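Local coordinates for regulatory protein MarR (Planctomyces limnophilus, PDB 3U2R) that probably acts as a DNA-binding transcription factor of the MarR family, built on a winged helix-turn-helix fold, at residues M63-I68 and P77-L82; V92-K97 and R102-A107; E37-F42 and Q47-L52. All blocks are in the same frame, centred on the assembly; numbering follows the deposited sequence.

Contact 1 of 3, residues M63-I68 and P77-L82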
# COMPACT_ATOMS: atom_id res chain seq x y z
N MSE A 63 -1.13 -41.08 -5.50
CA MSE A 63 0.12 -40.86 -4.79
C MSE A 63 0.04 -41.60 -3.45
O MSE A 63 -1.00 -41.56 -2.78
CB MSE A 63 0.33 -39.35 -4.60
CG MSE A 63 1.66 -39.02 -4.02
SE MSE A 63 2.02 -37.08 -3.95
CE MSE A 63 2.16 -36.60 -5.94
N ALA A 64 1.16 -42.25 -3.06
CA ALA A 64 1.30 -42.93 -1.77
C ALA A 64 1.11 -41.95 -0.67
O ALA A 64 1.65 -40.84 -0.75
CB ALA A 64 2.68 -43.56 -1.64
N THR A 65 0.39 -42.37 0.38
CA THR A 65 0.12 -41.54 1.56
C THR A 65 1.45 -40.94 2.13
O THR A 65 1.49 -39.75 2.45
CB THR A 65 -0.64 -42.39 2.60
OG1 THR A 65 -1.85 -42.86 2.01
CG2 THR A 65 -0.94 -41.64 3.90
N LEU A 66 2.51 -41.74 2.24
CA LEU A 66 3.80 -41.25 2.72
C LEU A 66 4.40 -40.17 1.82
O LEU A 66 5.01 -39.23 2.35
CB LEU A 66 4.81 -42.40 2.83
CG LEU A 66 4.61 -43.37 4.00
CD1 LEU A 66 5.67 -44.42 3.98
CD2 LEU A 66 4.63 -42.62 5.37
N GLN A 67 4.27 -40.32 0.46
CA GLN A 67 4.80 -39.33 -0.48
C GLN A 67 3.98 -38.03 -0.41
O GLN A 67 4.54 -36.94 -0.57
CB GLN A 67 4.86 -39.87 -1.91
CG GLN A 67 5.44 -38.85 -2.93
CD GLN A 67 5.77 -39.42 -4.31
OE1 GLN A 67 4.89 -39.66 -5.16
NE2 GLN A 67 7.06 -39.60 -4.60
N ILE A 68 2.65 -38.13 -0.14
CA ILE A 68 1.81 -36.94 0.06
C ILE A 68 2.37 -36.17 1.25
O ILE A 68 2.62 -34.98 1.14
CB ILE A 68 0.32 -37.31 0.30
CG1 ILE A 68 -0.37 -37.90 -0.98
CG2 ILE A 68 -0.46 -36.11 0.89
CD1 ILE A 68 -1.71 -38.42 -0.76
N PRO A 77 1.27 -38.63 10.26
CA PRO A 77 0.15 -39.46 10.75
C PRO A 77 -1.19 -38.72 10.75
O PRO A 77 -2.24 -39.36 10.60
CB PRO A 77 0.58 -39.89 12.16
CG PRO A 77 2.01 -39.42 12.33
CD PRO A 77 2.18 -38.27 11.37
N ASP A 78 -1.16 -37.37 10.87
CA ASP A 78 -2.36 -36.53 10.84
C ASP A 78 -2.93 -36.41 9.38
O ASP A 78 -4.08 -35.97 9.22
CB ASP A 78 -2.15 -35.11 11.47
CG ASP A 78 -0.72 -34.57 11.63
OD1 ASP A 78 -0.52 -33.34 11.45
OD2 ASP A 78 0.19 -35.36 12.01
N ILE A 79 -2.16 -36.83 8.33
CA ILE A 79 -2.69 -36.73 6.97
C ILE A 79 -3.66 -37.91 6.68
O ILE A 79 -4.41 -37.80 5.73
CB ILE A 79 -1.63 -36.52 5.83
CG1 ILE A 79 -1.04 -37.82 5.28
CG2 ILE A 79 -0.54 -35.54 6.24
CD1 ILE A 79 -0.64 -37.67 3.90
N THR A 80 -3.67 -38.98 7.49
CA THR A 80 -4.58 -40.11 7.26
C THR A 80 -5.99 -39.70 7.71
O THR A 80 -6.92 -39.99 6.98
CB THR A 80 -4.09 -41.39 7.93
OG1 THR A 80 -2.85 -41.74 7.29
CG2 THR A 80 -5.15 -42.57 7.84
N ARG A 81 -6.15 -39.01 8.86
CA ARG A 81 -7.48 -38.55 9.30
C ARG A 81 -8.01 -37.52 8.28
O ARG A 81 -9.17 -37.56 7.85
CB ARG A 81 -7.42 -37.95 10.72
CG ARG A 81 -7.53 -38.99 11.83
CD ARG A 81 -6.96 -38.49 13.17
NE ARG A 81 -7.84 -37.54 13.86
CZ ARG A 81 -8.88 -37.85 14.63
NH1 ARG A 81 -9.23 -39.12 14.81
NH2 ARG A 81 -9.60 -36.89 15.21
N LEU A 82 -7.14 -36.59 7.93
CA LEU A 82 -7.34 -35.56 6.91
C LEU A 82 -7.88 -36.21 5.60
O LEU A 82 -8.90 -35.79 5.10
CB LEU A 82 -5.98 -34.89 6.72
CG LEU A 82 -5.75 -33.87 5.67
CD1 LEU A 82 -4.53 -33.02 6.04
CD2 LEU A 82 -5.47 -34.49 4.31
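The backbones come nearest at Thr65 and Thr80, whose CA atoms lie 7.5 Å apart, where the start of helix 65-71 passes Ile79 and Thr80. Ile79 carries the contact from its side. Its CG1 sits in the crowded position between the backbone N and the carbonyl carbon (chi1 87°), and the chain then extends so that CD1 leads toward the other helix. CD1 of Ile79 ends 3.4 Å from CG2 of Ile68, tighter than usual for two carbons. The same CD1 lies 3.3 Å from the carbonyl O of Thr65. This is packing of a methyl group against a backbone oxygen. Ile68 and Ile79 meet obliquely, while the side chains of Thr65 and Ile79 run alongside, each heading toward the other's backbone. Here CG2 of Thr65 is 4.0 Å from CD1 of Ile79. These two helices are the helix-turn-helix of the winged-helix fold, and in MarR relatives the second of them is the recognition helix. On the more exposed side, CG2 of Thr65 approaches OG1 of Thr80 at 3.9 Å, and the two short side chains lie nearly perpendicular. Thr65 turns its methyl to this contact because its CG2 is anti to the backbone N. Its OG1 is left beside that N, and there it bonds to the carbonyl O of Val104 in the hairpin. One threonine therefore serves helix 78-88 with its methyl and the sheet with its hydroxyl. Ala64 is the N-cap residue of helix 65-71, and the N of Ile68 bonds to the O of Ala64 at 3.0 Å. Behind the contact, Ile68 also packs on Val106, and Ile79 also touches Ala69 on helix 65-71.

Contact 2 of 3, residues V92-K97 and R102-A107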
# COMPACT_ATOMS: atom_id res chain seq x y z
N VAL A 92 -11.66 -38.14 -2.91
CA VAL A 92 -10.46 -38.91 -3.23
C VAL A 92 -10.80 -40.39 -3.20
O VAL A 92 -11.80 -40.75 -2.62
CB VAL A 92 -9.30 -38.62 -2.31
CG1 VAL A 92 -8.94 -37.15 -2.33
CG2 VAL A 92 -9.57 -39.12 -0.89
N LEU A 93 -10.02 -41.22 -3.89
CA LEU A 93 -10.21 -42.67 -3.92
C LEU A 93 -8.94 -43.37 -3.43
O LEU A 93 -7.87 -43.16 -3.97
CB LEU A 93 -10.56 -43.13 -5.33
CG LEU A 93 -10.91 -44.61 -5.45
CD1 LEU A 93 -12.18 -44.94 -4.73
CD2 LEU A 93 -11.00 -45.02 -6.83
N ARG A 94 -9.07 -44.22 -2.43
CA ARG A 94 -7.93 -44.97 -1.91
C ARG A 94 -7.77 -46.31 -2.58
O ARG A 94 -8.75 -47.00 -2.86
CB ARG A 94 -8.07 -45.20 -0.41
CG ARG A 94 -7.70 -43.98 0.40
CD ARG A 94 -7.99 -44.23 1.87
NE ARG A 94 -7.36 -43.26 2.76
CZ ARG A 94 -7.83 -42.86 3.94
NH1 ARG A 94 -7.15 -41.99 4.67
NH2 ARG A 94 -9.00 -43.32 4.39
N THR A 95 -6.52 -46.69 -2.83
CA THR A 95 -6.20 -48.01 -3.39
C THR A 95 -5.06 -48.59 -2.58
O THR A 95 -4.00 -47.98 -2.53
CB THR A 95 -5.86 -47.90 -4.88
OG1 THR A 95 -6.93 -47.21 -5.52
CG2 THR A 95 -5.72 -49.28 -5.53
N ARG A 96 -5.29 -49.72 -1.89
CA ARG A 96 -4.24 -50.38 -1.10
C ARG A 96 -3.39 -51.17 -2.11
O ARG A 96 -3.96 -51.80 -2.99
CB ARG A 96 -4.91 -51.28 -0.03
CG ARG A 96 -4.03 -51.66 1.11
CD ARG A 96 -4.85 -52.42 2.17
NE ARG A 96 -5.80 -51.54 2.86
CZ ARG A 96 -5.49 -50.62 3.77
NH1 ARG A 96 -4.23 -50.46 4.17
NH2 ARG A 96 -6.44 -49.86 4.31
N LYS A 97 -2.06 -51.03 -2.08
CA LYS A 97 -1.22 -51.71 -3.07
C LYS A 97 -1.35 -53.21 -2.87
O LYS A 97 -1.07 -53.71 -1.78
CB LYS A 97 0.24 -51.27 -2.97
CG LYS A 97 0.46 -49.86 -3.46
CD LYS A 97 1.88 -49.66 -4.04
CE LYS A 97 1.94 -49.83 -5.55
NZ LYS A 97 3.20 -49.30 -6.13
N ARG A 102 0.40 -52.39 3.24
CA ARG A 102 0.58 -51.27 4.14
C ARG A 102 0.46 -49.89 3.39
O ARG A 102 0.04 -48.89 3.98
CB ARG A 102 1.94 -51.37 4.84
CG ARG A 102 2.16 -50.28 5.85
CD ARG A 102 3.30 -50.61 6.78
NE ARG A 102 3.51 -49.57 7.78
CZ ARG A 102 4.39 -49.65 8.77
NH1 ARG A 102 4.53 -48.65 9.63
NH2 ARG A 102 5.15 -50.74 8.91
N VAL A 103 0.78 -49.87 2.08
CA VAL A 103 0.79 -48.68 1.25
C VAL A 103 -0.62 -48.43 0.65
O VAL A 103 -1.21 -49.28 0.00
CB VAL A 103 1.89 -48.82 0.15
CG1 VAL A 103 1.89 -47.62 -0.79
CG2 VAL A 103 3.26 -49.00 0.79
N VAL A 104 -1.11 -47.22 0.87
CA VAL A 104 -2.39 -46.75 0.38
C VAL A 104 -2.12 -45.59 -0.59
O VAL A 104 -1.56 -44.58 -0.17
CB VAL A 104 -3.34 -46.35 1.55
CG1 VAL A 104 -4.66 -45.75 1.01
CG2 VAL A 104 -3.61 -47.55 2.45
N GLU A 105 -2.42 -45.78 -1.88
CA GLU A 105 -2.30 -44.74 -2.89
C GLU A 105 -3.63 -44.01 -2.92
O GLU A 105 -4.68 -44.64 -2.76
CB GLU A 105 -1.95 -45.30 -4.27
CG GLU A 105 -0.54 -45.86 -4.31
CD GLU A 105 -0.05 -46.12 -5.72
OE1 GLU A 105 -0.73 -46.88 -6.44
OE2 GLU A 105 0.99 -45.54 -6.11
N VAL A 106 -3.59 -42.70 -3.04
CA VAL A 106 -4.78 -41.85 -3.05
C VAL A 106 -4.76 -41.05 -4.34
O VAL A 106 -3.74 -40.44 -4.61
CB VAL A 106 -4.71 -40.89 -1.81
CG1 VAL A 106 -6.00 -40.09 -1.65
CG2 VAL A 106 -4.40 -41.68 -0.54
N ALA A 107 -5.88 -41.01 -5.07
CA ALA A 107 -6.04 -40.23 -6.28
C ALA A 107 -7.29 -39.33 -6.15
O ALA A 107 -8.26 -39.63 -5.42
CB ALA A 107 -6.19 -41.19 -7.48
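Leu93 and Ala107 form a hydrogen-bonded antiparallel pair, and so do Thr95 and Glu105. Between them the pairs Arg94 with Val106 and Arg96 with Val104 are non-hydrogen-bonded. Each hydrogen-bonded pair is bonded both ways. The N of Leu93 gives a bond of 2.8 Å to the O of Ala107, and the N of Ala107 returns one to the O of Leu93 at 3.1 Å. The N of Thr95 reaches the O of Glu105 at 2.8 Å, and the N of Glu105 bonds back to the O of Thr95. A fifth backbone bond runs from the N of Lys97 to the O of Val103. The strand directions differ by 151°.

The side chains of Arg94, Arg96, Val104 and Val106 share one face. CG of Arg94 lies 3.6 Å from CG1 of Val104, so the aliphatic part of the arginine packs on the valine. Arg96 is bent at chi3 (-70°), which turns its guanidinium over the side chain of Val104. One face of that group is covered by CG2 of Val104, which is 3.4 Å from NH1 of Arg96. On the face of Thr95 and Glu105, the carboxylate of Glu105 has NZ of Lys97 4.4 Å from OE2, too far for a salt bridge. CB of Val92 meets CG1 of Val106 at 3.7 Å, at the base of the hairpin.

This hairpin is the wing of the winged helix. Its base is anchored by Val92 and Val106, which both pack on Leu55 of helix 46-58. Arg94 forms a salt bridge with Asp84 of helix 78-88, and NH1 of Arg96 bonds to the O of Arg101. Val104 thus supports the aliphatic part of Arg94 and the flat end of Arg96, whose polar atoms find partners outside the two strands. The Asp84 bridge probably offsets much of the charge of Arg94 and ties the wing to the helix.

Contact 3 of 3, residues E37-F42 and Q47-L52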
# COMPACT_ATOMS: atom_id res chain seq x y z
N GLU A 37 -11.18 -18.78 6.91
CA GLU A 37 -12.56 -18.36 6.70
C GLU A 37 -13.12 -18.79 5.35
O GLU A 37 -14.29 -19.15 5.28
CB GLU A 37 -12.68 -16.87 6.86
CG GLU A 37 -14.12 -16.40 7.05
CD GLU A 37 -14.63 -15.54 5.92
OE1 GLU A 37 -15.06 -14.39 6.19
OE2 GLU A 37 -14.55 -15.99 4.75
N ILE A 38 -12.33 -18.80 4.29
CA ILE A 38 -12.89 -19.21 3.01
C ILE A 38 -12.96 -20.73 2.97
O ILE A 38 -13.94 -21.25 2.48
CB ILE A 38 -12.17 -18.62 1.73
CG1 ILE A 38 -12.91 -19.05 0.40
CG2 ILE A 38 -10.73 -19.05 1.62
CD1 ILE A 38 -14.42 -18.47 0.25
N PHE A 39 -11.95 -21.46 3.46
CA PHE A 39 -11.98 -22.90 3.37
C PHE A 39 -13.06 -23.47 4.30
O PHE A 39 -13.72 -24.41 3.89
CB PHE A 39 -10.59 -23.55 3.62
CG PHE A 39 -9.61 -23.34 2.50
CD1 PHE A 39 -9.94 -23.68 1.19
CD2 PHE A 39 -8.36 -22.80 2.74
CE1 PHE A 39 -9.08 -23.36 0.13
CE2 PHE A 39 -7.48 -22.54 1.67
CZ PHE A 39 -7.84 -22.83 0.38
N SER A 40 -13.33 -22.86 5.45
CA SER A 40 -14.42 -23.31 6.35
C SER A 40 -15.78 -23.46 5.63
O SER A 40 -16.58 -24.33 5.98
CB SER A 40 -14.58 -22.33 7.51
OG SER A 40 -13.46 -22.46 8.37
N GLN A 41 -16.03 -22.61 4.61
CA GLN A 41 -17.29 -22.61 3.85
C GLN A 41 -17.45 -23.83 3.01
O GLN A 41 -18.58 -24.16 2.67
CB GLN A 41 -17.40 -21.38 2.95
CG GLN A 41 -17.59 -20.10 3.77
CD GLN A 41 -17.46 -18.87 2.91
OE1 GLN A 41 -16.69 -17.95 3.22
NE2 GLN A 41 -18.23 -18.80 1.82
N PHE A 42 -16.36 -24.50 2.64
CA PHE A 42 -16.41 -25.74 1.88
C PHE A 42 -16.11 -26.96 2.78
O PHE A 42 -15.99 -28.09 2.27
CB PHE A 42 -15.44 -25.66 0.73
CG PHE A 42 -15.80 -24.59 -0.28
CD1 PHE A 42 -15.43 -23.27 -0.06
CD2 PHE A 42 -16.62 -24.87 -1.36
CE1 PHE A 42 -15.75 -22.29 -0.98
CE2 PHE A 42 -16.93 -23.89 -2.29
CZ PHE A 42 -16.51 -22.61 -2.10
N GLN A 47 -4.75 -27.48 4.47
CA GLN A 47 -3.94 -28.68 4.27
C GLN A 47 -4.71 -29.67 3.40
O GLN A 47 -4.10 -30.36 2.59
CB GLN A 47 -3.49 -29.33 5.59
CG GLN A 47 -2.28 -30.22 5.41
CD GLN A 47 -1.69 -30.73 6.72
OE1 GLN A 47 -2.41 -31.13 7.65
NE2 GLN A 47 -0.36 -30.76 6.81
N GLN A 48 -6.06 -29.70 3.53
CA GLN A 48 -6.91 -30.53 2.66
C GLN A 48 -6.93 -29.98 1.24
O GLN A 48 -6.78 -30.73 0.30
CB GLN A 48 -8.31 -30.67 3.19
CG GLN A 48 -8.41 -31.63 4.37
CD GLN A 48 -9.80 -31.63 4.95
OE1 GLN A 48 -10.38 -30.60 5.20
NE2 GLN A 48 -10.33 -32.77 5.28
N TYR A 49 -6.99 -28.65 1.08
CA TYR A 49 -6.92 -28.02 -0.25
C TYR A 49 -5.57 -28.37 -0.90
O TYR A 49 -5.52 -28.70 -2.09
CB TYR A 49 -7.11 -26.50 -0.10
CG TYR A 49 -6.93 -25.71 -1.39
CD1 TYR A 49 -7.94 -25.64 -2.32
CD2 TYR A 49 -5.75 -25.04 -1.65
CE1 TYR A 49 -7.76 -24.99 -3.54
CE2 TYR A 49 -5.58 -24.33 -2.84
CZ TYR A 49 -6.60 -24.27 -3.77
OH TYR A 49 -6.49 -23.61 -4.97
N ASN A 50 -4.47 -28.26 -0.10
CA ASN A 50 -3.09 -28.53 -0.54
C ASN A 50 -2.94 -30.01 -0.96
O ASN A 50 -2.39 -30.28 -1.99
CB ASN A 50 -2.10 -28.18 0.54
CG ASN A 50 -1.92 -26.70 0.73
OD1 ASN A 50 -2.33 -25.88 -0.08
ND2 ASN A 50 -1.16 -26.35 1.71
N THR A 51 -3.59 -30.92 -0.27
CA THR A 51 -3.64 -32.35 -0.67
C THR A 51 -4.40 -32.50 -1.99
O THR A 51 -3.92 -33.11 -2.94
CB THR A 51 -4.27 -33.17 0.44
OG1 THR A 51 -3.53 -32.98 1.65
CG2 THR A 51 -4.34 -34.62 0.11
N LEU A 52 -5.59 -31.91 -2.08
CA LEU A 52 -6.33 -32.04 -3.32
C LEU A 52 -5.55 -31.46 -4.50
O LEU A 52 -5.51 -32.09 -5.53
CB LEU A 52 -7.70 -31.37 -3.20
CG LEU A 52 -8.71 -31.99 -2.19
CD1 LEU A 52 -9.94 -31.09 -1.99
CD2 LEU A 52 -9.23 -33.37 -2.65
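Phe39 and Tyr49 meet obliquely, with ring planes at 32° and centroids 4.9 Å apart. The CE1-CZ side of the phenyl ring does the touching. CZ of Phe39 sits over one face of the Tyr49 ring, offset toward its rim, 3.5 Å from CG of Tyr49. In return, CB of Tyr49 lies over a face of the Phe39 ring, 4.1 Å from its centroid, as a CH-pi contact. With CG anti to the backbone N (chi1 174°), the Tyr49 ring is placed beside Phe39; its CB faces the other helix already. The pair joins the long helix 18-40 to helix 46-58, the first helix of the winged-helix domain. Both rings also pack on Val123 of helix 110-148. Thr17 of the second subunit touches both as well, so the pair is buried partly by the second subunit. OH of Tyr49 makes a weak hydrogen bond to NH1 of Arg53. A serine in place of Tyr49 would remove the ring beneath CZ of Phe39 and would probably open a gap between the two helices.

Overall arrangement
From the N terminus, contact 3 closes first, across the short link between helices 18-40 and 46-58. Contact 1 follows, closing the connection between helices 65-71 and 78-88, part of which is not modelled. Contact 2 closes last, at the hairpin of 92-97 and 103-108. The three loops follow in series, and none nests in or crosses another. Contacts 1 and 2 touch directly, since strand 63-64 pairs with strand 103-108 in one sheet. Leu82, the last residue of segment 77-82, packs on Gln47 and Thr51 of segment 47-52. Val92 of contact 2 touches Leu52. Helix 46-58 thus joins the helix-turn-helix and wing to the long helices near the second subunit.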